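Local coordinates for phosphoserine aminotransferase (Bacillus alcalophilus, PDB 1W23), which catalyses the reversible conversion of 3-phosphohydroxypyruvate to phosphoserine with pyridoxal phosphate as cofactor and glutamate as amino donor, the second step of serine biosynthesis from 3-phosphoglycerate, at residues A[144-149]-A[189-194]; A[220-223]-A[227-230]; A[301-306]-A[310-315]. One frame throughout, in Å; residues are numbered along the deposited sequence. Where two conformers were deposited one is given.

Contact 1. Residues A[144-149]-A[189-194]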
loop_
_atom_site.group_PDB
_atom_site.type_symbol
_atom_site.label_atom_id
_atom_site.label_comp_id
_atom_site.label_asym_id
_atom_site.label_seq_id
_atom_site.Cartn_x
_atom_site.Cartn_y
_atom_site.Cartn_z
ATOM N N TYR A 144 13.889 -16.712 -16.707
ATOM C CA TYR A 144 13.626 -17.200 -15.357
ATOM C C TYR A 144 12.695 -18.361 -15.477
ATOM O O TYR A 144 12.043 -18.578 -16.501
ATOM C CB TYR A 144 13.023 -16.082 -14.510
ATOM C CG TYR A 144 11.768 -15.431 -15.009
ATOM C CD1 TYR A 144 11.862 -14.188 -15.661
ATOM C CD2 TYR A 144 10.514 -16.008 -14.873
ATOM C CE1 TYR A 144 10.733 -13.558 -16.153
ATOM C CE2 TYR A 144 9.396 -15.393 -15.375
ATOM C CZ TYR A 144 9.485 -14.174 -15.996
ATOM O OH TYR A 144 8.382 -13.520 -16.498
ATOM N N LEU A 145 12.578 -19.113 -14.365
ATOM C CA LEU A 145 11.555 -20.136 -14.166
ATOM C C LEU A 145 10.739 -19.716 -12.958
ATOM O O LEU A 145 11.337 -19.528 -11.884
ATOM C CB LEU A 145 12.170 -21.511 -13.913
ATOM C CG LEU A 145 11.145 -22.644 -13.741
ATOM C CD1 LEU A 145 10.396 -22.890 -15.034
ATOM C CD2 LEU A 145 11.844 -23.880 -13.222
ATOM N N HIS A 146 9.438 -19.525 -13.140
ATOM C CA HIS A 146 8.547 -19.023 -12.079
ATOM C C HIS A 146 7.672 -20.128 -11.560
ATOM O O HIS A 146 7.039 -20.849 -12.348
ATOM C CB HIS A 146 7.698 -17.874 -12.654
ATOM C CG HIS A 146 6.775 -17.250 -11.641
ATOM N ND1 HIS A 146 5.568 -17.845 -11.215
ATOM C CD2 HIS A 146 6.852 -16.054 -11.014
ATOM C CE1 HIS A 146 4.981 -16.994 -10.351
ATOM N NE2 HIS A 146 5.760 -15.913 -10.201
ATOM N N ILE A 147 7.604 -20.244 -10.221
ATOM C CA ILE A 147 6.744 -21.191 -9.534
ATOM C C ILE A 147 5.891 -20.443 -8.521
ATOM O O ILE A 147 6.186 -19.314 -8.115
ATOM C CB ILE A 147 7.564 -22.290 -8.828
ATOM C CG1 ILE A 147 8.388 -21.771 -7.652
ATOM C CG2 ILE A 147 8.433 -23.050 -9.842
ATOM C CD1 ILE A 147 9.068 -22.847 -6.840
ATOM N N THR A 148 4.836 -21.145 -8.054
ATOM C CA THR A 148 3.957 -20.671 -6.999
ATOM C C THR A 148 4.078 -21.703 -5.872
ATOM O O THR A 148 3.649 -22.869 -6.048
ATOM C CB THR A 148 2.510 -20.571 -7.471
ATOM O OG1 THR A 148 2.467 -19.874 -8.732
ATOM C CG2 THR A 148 1.650 -19.902 -6.423
ATOM N N SER A 149 4.746 -21.361 -4.773
ATOM C CA SER A 149 5.078 -22.403 -3.771
ATOM C C SER A 149 3.879 -23.028 -3.104
ATOM O O SER A 149 3.856 -24.231 -2.858
ATOM C CB SER A 149 6.020 -21.786 -2.714
ATOM O OG SER A 149 5.433 -20.639 -2.150
ATOM N N MET A 189 14.729 -14.680 -6.830
ATOM C CA MET A 189 13.777 -13.732 -6.240
ATOM C C MET A 189 12.640 -14.504 -5.617
ATOM O O MET A 189 12.142 -15.502 -6.212
ATOM C CB MET A 189 13.302 -12.762 -7.316
ATOM C CG MET A 189 12.352 -11.713 -6.775
ATOM S SD MET A 189 11.892 -10.478 -7.996
ATOM C CE MET A 189 10.113 -10.791 -7.924
ATOM N N ILE A 190 12.173 -14.051 -4.482
ATOM C CA ILE A 190 10.970 -14.524 -3.786
ATOM C C ILE A 190 10.092 -13.324 -3.508
ATOM O O ILE A 190 10.611 -12.272 -3.102
ATOM C CB ILE A 190 11.372 -15.174 -2.447
ATOM C CG1 ILE A 190 12.181 -16.446 -2.664
ATOM C CG2 ILE A 190 10.185 -15.341 -1.559
ATOM C CD1 ILE A 190 12.903 -16.900 -1.448
ATOM N N TYR A 191 8.784 -13.425 -3.729
ATOM C CA TYR A 191 7.903 -12.337 -3.350
ATOM C C TYR A 191 6.671 -12.887 -2.655
ATOM O O TYR A 191 6.235 -14.040 -2.845
ATOM C CB TYR A 191 7.506 -11.475 -4.536
ATOM C CG TYR A 191 6.777 -12.139 -5.646
ATOM C CD1 TYR A 191 5.403 -12.077 -5.779
ATOM C CD2 TYR A 191 7.450 -12.840 -6.670
ATOM C CE1 TYR A 191 4.698 -12.672 -6.811
ATOM C CE2 TYR A 191 6.765 -13.421 -7.718
ATOM C CZ TYR A 191 5.386 -13.350 -7.785
ATOM O OH TYR A 191 4.674 -13.887 -8.845
ATOM N N ALA A 192 6.048 -12.014 -1.836
ATOM C CA ALA A 192 4.881 -12.409 -1.074
ATOM C C ALA A 192 4.141 -11.159 -0.605
ATOM O O ALA A 192 4.729 -10.316 0.073
ATOM C CB ALA A 192 5.285 -13.151 0.220
ATOM N N GLY A 193 2.850 -11.062 -0.914
ATOM C CA GLY A 193 2.010 -10.106 -0.173
ATOM C C GLY A 193 2.066 -10.449 1.291
ATOM O O GLY A 193 2.071 -11.632 1.665
ATOM N N ALA A 194 2.117 -9.478 2.184
ATOM C CA ALA A 194 2.286 -9.781 3.596
ATOM C C ALA A 194 1.078 -10.430 4.223
ATOM O O ALA A 194 1.267 -11.113 5.263
ATOM C CB ALA A 194 2.633 -8.533 4.377
#
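Y191 and H146 meet through a single polar bond between two strands that are not neighbours in the sheet. Along 189-194, I190 rests on M173, and Y191 alone reaches the other segment. Its CG lies between the backbone N and the carbonyl carbon (chi1 60°), and the ring reaches over strand 169-172, where it touches D172. Its OH lies 2.7 Å from H146 NE2, near the plane of the imidazole; either group could be the donor. The angle at the hydrogen is 158°, a slightly bent bond. The rings meet rim to rim, their planes 43° apart, with neither over the other's face. With an alanine at H146, the buried Y191 hydroxyl would probably lose this partner and its ring be freer to shift over D172, a residue that binds the cofactor. Further on, G193 N makes a weak bond to S174 OG. Strands 142-148 and 189-193 run parallel on either side of strand 169-172 in the central mixed sheet of the aminotransferase fold. Helix 75-87 packs on the pair, with L83 against H146 and Q79 and F80 against Y191.

Contact 2. Residues A[220-223]-A[227-230]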
loop_
_atom_site.group_PDB
_atom_site.type_symbol
_atom_site.label_atom_id
_atom_site.label_comp_id
_atom_site.label_asym_id
_atom_site.label_seq_id
_atom_site.Cartn_x
_atom_site.Cartn_y
_atom_site.Cartn_z
ATOM N N VAL A 220 11.879 1.377 -18.559
ATOM C CA VAL A 220 10.897 1.023 -17.530
ATOM C C VAL A 220 10.643 2.214 -16.603
ATOM O O VAL A 220 11.627 2.832 -16.162
ATOM C CB VAL A 220 11.397 -0.208 -16.753
ATOM C CG1 VAL A 220 10.486 -0.519 -15.566
ATOM C CG2 VAL A 220 11.478 -1.417 -17.710
ATOM N N PRO A 221 9.393 2.577 -16.299
ATOM C CA PRO A 221 9.121 3.687 -15.380
ATOM C C PRO A 221 9.890 3.534 -14.075
ATOM O O PRO A 221 10.064 2.418 -13.550
ATOM C CB PRO A 221 7.657 3.551 -15.129
ATOM C CG PRO A 221 7.149 3.040 -16.456
ATOM C CD PRO A 221 8.171 1.993 -16.839
ATOM N N THR A 222 10.252 4.674 -13.470
ATOM C CA THR A 222 11.065 4.696 -12.262
ATOM C C THR A 222 10.522 3.789 -11.162
ATOM O O THR A 222 11.267 2.985 -10.544
ATOM C CB THR A 222 11.147 6.169 -11.764
ATOM O OG1 THR A 222 11.611 7.013 -12.819
ATOM C CG2 THR A 222 12.152 6.218 -10.635
ATOM N N MET A 223 9.240 3.918 -10.869
ATOM C CA MET A 223 8.633 3.167 -9.743
ATOM C C MET A 223 8.603 1.679 -10.043
ATOM O O MET A 223 8.440 0.901 -9.084
ATOM C CB MET A 223 7.202 3.649 -9.463
ATOM C CG MET A 223 7.087 4.881 -8.564
ATOM S SD MET A 223 7.630 4.563 -6.860
ATOM C CE MET A 223 6.325 3.511 -6.244
ATOM N N ALA A 227 15.724 -1.723 -9.461
ATOM C CA ALA A 227 16.906 -0.939 -9.123
ATOM C C ALA A 227 16.540 0.300 -8.335
ATOM O O ALA A 227 17.320 0.699 -7.415
ATOM C CB ALA A 227 17.680 -0.611 -10.412
ATOM N N THR A 228 15.437 0.962 -8.596
ATOM C CA THR A 228 15.025 2.163 -7.858
ATOM C C THR A 228 14.914 1.862 -6.396
ATOM O O THR A 228 15.382 2.625 -5.527
ATOM C CB THR A 228 13.668 2.658 -8.425
ATOM O OG1 THR A 228 13.855 3.041 -9.791
ATOM C CG2 THR A 228 13.110 3.815 -7.632
ATOM N N HIS A 229 14.242 0.751 -6.104
ATOM C CA HIS A 229 13.944 0.389 -4.728
ATOM C C HIS A 229 15.164 -0.209 -4.019
ATOM O O HIS A 229 15.354 -0.011 -2.820
ATOM C CB HIS A 229 12.733 -0.562 -4.696
ATOM C CG HIS A 229 11.555 0.110 -5.359
ATOM N ND1 HIS A 229 10.891 1.159 -4.731
ATOM C CD2 HIS A 229 11.008 -0.099 -6.591
ATOM C CE1 HIS A 229 9.943 1.548 -5.576
ATOM N NE2 HIS A 229 9.968 0.813 -6.695
ATOM N N ILE A 230 16.015 -0.952 -4.731
ATOM C CA ILE A 230 17.258 -1.456 -4.182
ATOM C C ILE A 230 18.137 -0.270 -3.779
ATOM O O ILE A 230 18.628 -0.197 -2.633
ATOM C CB ILE A 230 18.011 -2.328 -5.213
ATOM C CG1 ILE A 230 17.211 -3.666 -5.383
ATOM C CG2 ILE A 230 19.428 -2.616 -4.799
ATOM C CD1 ILE A 230 17.649 -4.459 -6.618
#
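T228 and H229 have similar first torsions but reach T222 and M223 differently: T228 points at the turn, while H229 gets there only with the end of its ring. T228 OG1 stands beside its own backbone N (chi1 -63°). The imidazole of H229 leaves its backbone on the same rotamer (chi1 -58°). Both polar groups meet backbone carbonyls of 220-223. T228 OG1 donates to T222 O at 2.7 Å, tilted somewhat from the carbonyl plane. The T222 methyl CG2 comes within 3.7 Å of T228 OG1, and the two side chains cross at about a right angle. H229 NE2 donates to M223 O at 2.8 Å. This bond is nearly straight (169°), and the oxygen lies in the imidazole plane. Seen from the carbonyl, however, the nitrogen sits well above the plane. The short helix 226-231 is thus tied back to the 3-10 turn that precedes it: side chains of the helix hold two successive carbonyls of the turn. One face of the H229 ring has T228 CB above it, offset toward the rim. M223 bends at its second and third torsions, which brings SD to 4.0 Å from H229 CE1. This is a sulfur-aromatic contact at the ring edge, with SD 5.0 Å from the centroid of the H229 ring. H229 also touches L72 of strand 67-72, and M223 packs on N237, a residue that binds the cofactor. The turn itself lies at the dimer interface, where T222 OG1 is hydrogen-bonded to E109 OE2 of the second subunit and M223 packs on G74 of that subunit.

Contact 3. Residues A[301-306]-A[310-315]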
loop_
_atom_site.group_PDB
_atom_site.type_symbol
_atom_site.label_atom_id
_atom_site.label_comp_id
_atom_site.label_asym_id
_atom_site.label_seq_id
_atom_site.Cartn_x
_atom_site.Cartn_y
_atom_site.Cartn_z
ATOM N N PHE A 301 -11.481 -28.854 0.613
ATOM C CA PHE A 301 -12.243 -30.096 0.663
ATOM C C PHE A 301 -13.701 -29.807 0.270
ATOM O O PHE A 301 -14.171 -28.685 0.290
ATOM C CB PHE A 301 -12.193 -30.777 2.017
ATOM C CG PHE A 301 -12.703 -29.963 3.189
ATOM C CD1 PHE A 301 -14.017 -30.161 3.643
ATOM C CD2 PHE A 301 -11.937 -29.023 3.838
ATOM C CE1 PHE A 301 -14.530 -29.441 4.715
ATOM C CE2 PHE A 301 -12.451 -28.331 4.943
ATOM C CZ PHE A 301 -13.739 -28.557 5.363
ATOM N N ASN A 302 -14.388 -30.903 -0.076
ATOM C CA ASN A 302 -15.823 -30.890 -0.401
ATOM C C ASN A 302 -16.513 -31.994 0.388
ATOM O O ASN A 302 -15.899 -33.011 0.710
ATOM C CB ASN A 302 -16.069 -31.146 -1.913
ATOM C CG ASN A 302 -15.782 -29.969 -2.772
ATOM O OD1 ASN A 302 -16.710 -29.152 -2.994
ATOM N ND2 ASN A 302 -14.554 -29.830 -3.266
ATOM N N LEU A 303 -17.809 -31.846 0.585
ATOM C CA LEU A 303 -18.696 -32.906 1.038
ATOM C C LEU A 303 -19.195 -33.651 -0.195
ATOM O O LEU A 303 -18.787 -33.376 -1.324
ATOM C CB LEU A 303 -19.793 -32.328 1.941
ATOM C CG LEU A 303 -19.338 -31.922 3.351
ATOM C CD1 LEU A 303 -18.488 -30.651 3.384
ATOM C CD2 LEU A 303 -20.563 -31.768 4.261
ATOM N N ARG A 304 -20.097 -34.646 -0.034
ATOM C CA ARG A 304 -20.470 -35.478 -1.179
ATOM C C ARG A 304 -21.338 -34.786 -2.223
ATOM O O ARG A 304 -21.456 -35.278 -3.361
ATOM C CB ARG A 304 -21.207 -36.748 -0.706
ATOM C CG ARG A 304 -20.282 -37.830 -0.167
ATOM C CD ARG A 304 -21.000 -39.186 -0.023
ATOM N NE ARG A 304 -20.014 -40.240 0.258
ATOM C CZ ARG A 304 -19.644 -40.601 1.505
ATOM N NH1 ARG A 304 -20.225 -40.062 2.584
ATOM N NH2 ARG A 304 -18.684 -41.516 1.600
ATOM N N ASN A 305 -22.025 -33.701 -1.938
ATOM C CA ASN A 305 -22.807 -32.944 -2.899
ATOM C C ASN A 305 -22.876 -31.503 -2.455
ATOM O O ASN A 305 -22.447 -31.126 -1.352
ATOM C CB ASN A 305 -24.159 -33.631 -3.099
ATOM C CG ASN A 305 -24.993 -33.717 -1.832
ATOM O OD1 ASN A 305 -25.248 -32.679 -1.236
ATOM N ND2 ASN A 305 -25.383 -34.923 -1.440
ATOM N N GLU A 306 -23.378 -30.650 -3.313
ATOM C CA GLU A 306 -23.367 -29.224 -3.109
ATOM C C GLU A 306 -24.366 -28.871 -2.018
ATOM O O GLU A 306 -24.142 -27.909 -1.248
ATOM C CB GLU A 306 -23.687 -28.467 -4.423
ATOM C CG GLU A 306 -23.702 -26.973 -4.260
ATOM C CD GLU A 306 -22.404 -26.412 -3.761
ATOM O OE1 GLU A 306 -21.333 -27.042 -3.821
ATOM O OE2 GLU A 306 -22.535 -25.251 -3.289
ATOM N N GLN A 310 -23.324 -26.689 1.274
ATOM C CA GLN A 310 -24.035 -25.488 1.723
ATOM C C GLN A 310 -24.468 -25.595 3.177
ATOM O O GLN A 310 -24.314 -24.649 3.957
ATOM C CB GLN A 310 -25.245 -25.219 0.808
ATOM C CG GLN A 310 -25.021 -24.962 -0.645
ATOM C CD GLN A 310 -26.286 -25.213 -1.528
ATOM O OE1 GLN A 310 -27.444 -25.585 -1.268
ATOM N NE2 GLN A 310 -26.087 -24.998 -2.851
ATOM N N GLN A 311 -24.994 -26.759 3.549
ATOM C CA GLN A 311 -25.468 -26.983 4.895
ATOM C C GLN A 311 -24.312 -26.923 5.880
ATOM O O GLN A 311 -24.436 -26.308 6.965
ATOM C CB GLN A 311 -26.200 -28.321 4.963
ATOM C CG GLN A 311 -27.533 -28.316 4.238
ATOM C CD GLN A 311 -28.033 -29.739 3.978
ATOM O OE1 GLN A 311 -27.501 -30.732 4.464
ATOM N NE2 GLN A 311 -29.091 -29.776 3.169
ATOM N N PHE A 312 -23.190 -27.545 5.533
ATOM C CA PHE A 312 -21.986 -27.490 6.412
ATOM C C PHE A 312 -21.511 -26.077 6.590
ATOM O O PHE A 312 -21.223 -25.641 7.692
ATOM C CB PHE A 312 -20.907 -28.403 5.776
ATOM C CG PHE A 312 -19.590 -28.290 6.518
ATOM C CD1 PHE A 312 -19.389 -28.879 7.741
ATOM C CD2 PHE A 312 -18.565 -27.566 5.959
ATOM C CE1 PHE A 312 -18.166 -28.723 8.411
ATOM C CE2 PHE A 312 -17.373 -27.417 6.637
ATOM C CZ PHE A 312 -17.168 -27.979 7.867
ATOM N N LEU A 313 -21.365 -25.335 5.474
ATOM C CA LEU A 313 -20.832 -23.968 5.566
ATOM C C LEU A 313 -21.778 -23.068 6.356
ATOM O O LEU A 313 -21.356 -22.187 7.117
ATOM C CB LEU A 313 -20.539 -23.407 4.180
ATOM C CG LEU A 313 -19.321 -24.055 3.492
ATOM C CD1 LEU A 313 -19.290 -23.662 2.027
ATOM C CD2 LEU A 313 -18.030 -23.673 4.217
ATOM N N ALA A 314 -23.104 -23.294 6.235
ATOM C CA ALA A 314 -24.061 -22.523 7.015
ATOM C C ALA A 314 -23.960 -22.843 8.507
ATOM O O ALA A 314 -24.030 -21.926 9.323
ATOM C CB ALA A 314 -25.503 -22.751 6.506
ATOM N N LYS A 315 -23.766 -24.090 8.833
ATOM C CA LYS A 315 -23.614 -24.473 10.231
ATOM C C LYS A 315 -22.339 -23.884 10.776
ATOM O O LYS A 315 -22.280 -23.385 11.909
ATOM C CB LYS A 315 -23.615 -26.009 10.351
ATOM C CG LYS A 315 -23.497 -26.519 11.757
ATOM C CD LYS A 315 -24.707 -26.153 12.566
ATOM C CE LYS A 315 -24.559 -26.761 13.947
ATOM N NZ LYS A 315 -25.617 -26.248 14.867
#
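F312 faces L303 and F301 from the inner side of helix 306-318. Its CG is anti to the backbone N (chi1 174°), which sets the ring beside L303 and F301. CB meets L303 CD2 at 3.7 Å. CG is 4.1 Å from the other leucine methyl, L303 CD1. One atom further along the ring, CD2 touches that same methyl at 4.0 Å. L303 thus spreads its two branches along the base of F312, one at CB and one at the start of the ring, and the approach to the ring is oblique. Beyond it, CE2 comes to 4.0 Å from F301 CE1, near the plane of the F301 ring and at its edge. The two phenylalanine side chains cross at about a right angle. Helix 343-359 completes this pocket: F356 makes an edge-to-face pair with F312, and M353 packs on both phenylalanines.

The other end of the contact is polar and belongs to the first turn of the helix. Q310 N donates to E306 O at 2.9 Å and 163°, the usual bond four residues back. The Q310 side chain runs out beside E306, with NE2 3.4 Å from E306 CG. The carboxylate and amide planes stand 78° apart, and OE1 of E306 accepts from N309 ND2. Just before the helix, N305 is the N-cap; its OD1 accepts from L308 N. Strand 298-302 and the helix are therefore joined here by dispersion between the buried F301, L303 and F312, and N309 adds polar ties to N302 OD1 and L303 N. The E306-Q310 bond lies within the helix, and the N305 cap is consistent with a helix start at E306.

How the contacts relate
The three contacts follow one another along the chain; none nests in or crosses another. Contact 1 closes first and spans the longest loop, 39 residues that include strand 169-172, so it ties together the middle of the large mixed sheet near the cofactor. Contact 2 comes next and closes only a three-residue link, folding a turn and short helix together beside the sheet's outer strand 67-72 and the second subunit. Contact 3 closes an equally short link much later, joining the small antiparallel sheet to helix 306-318. Contacts 1 and 2 have centres about 19 Å apart. Contacts 2 and 3 lie on opposite sides of the chain's centre, with centres about 47 Å apart.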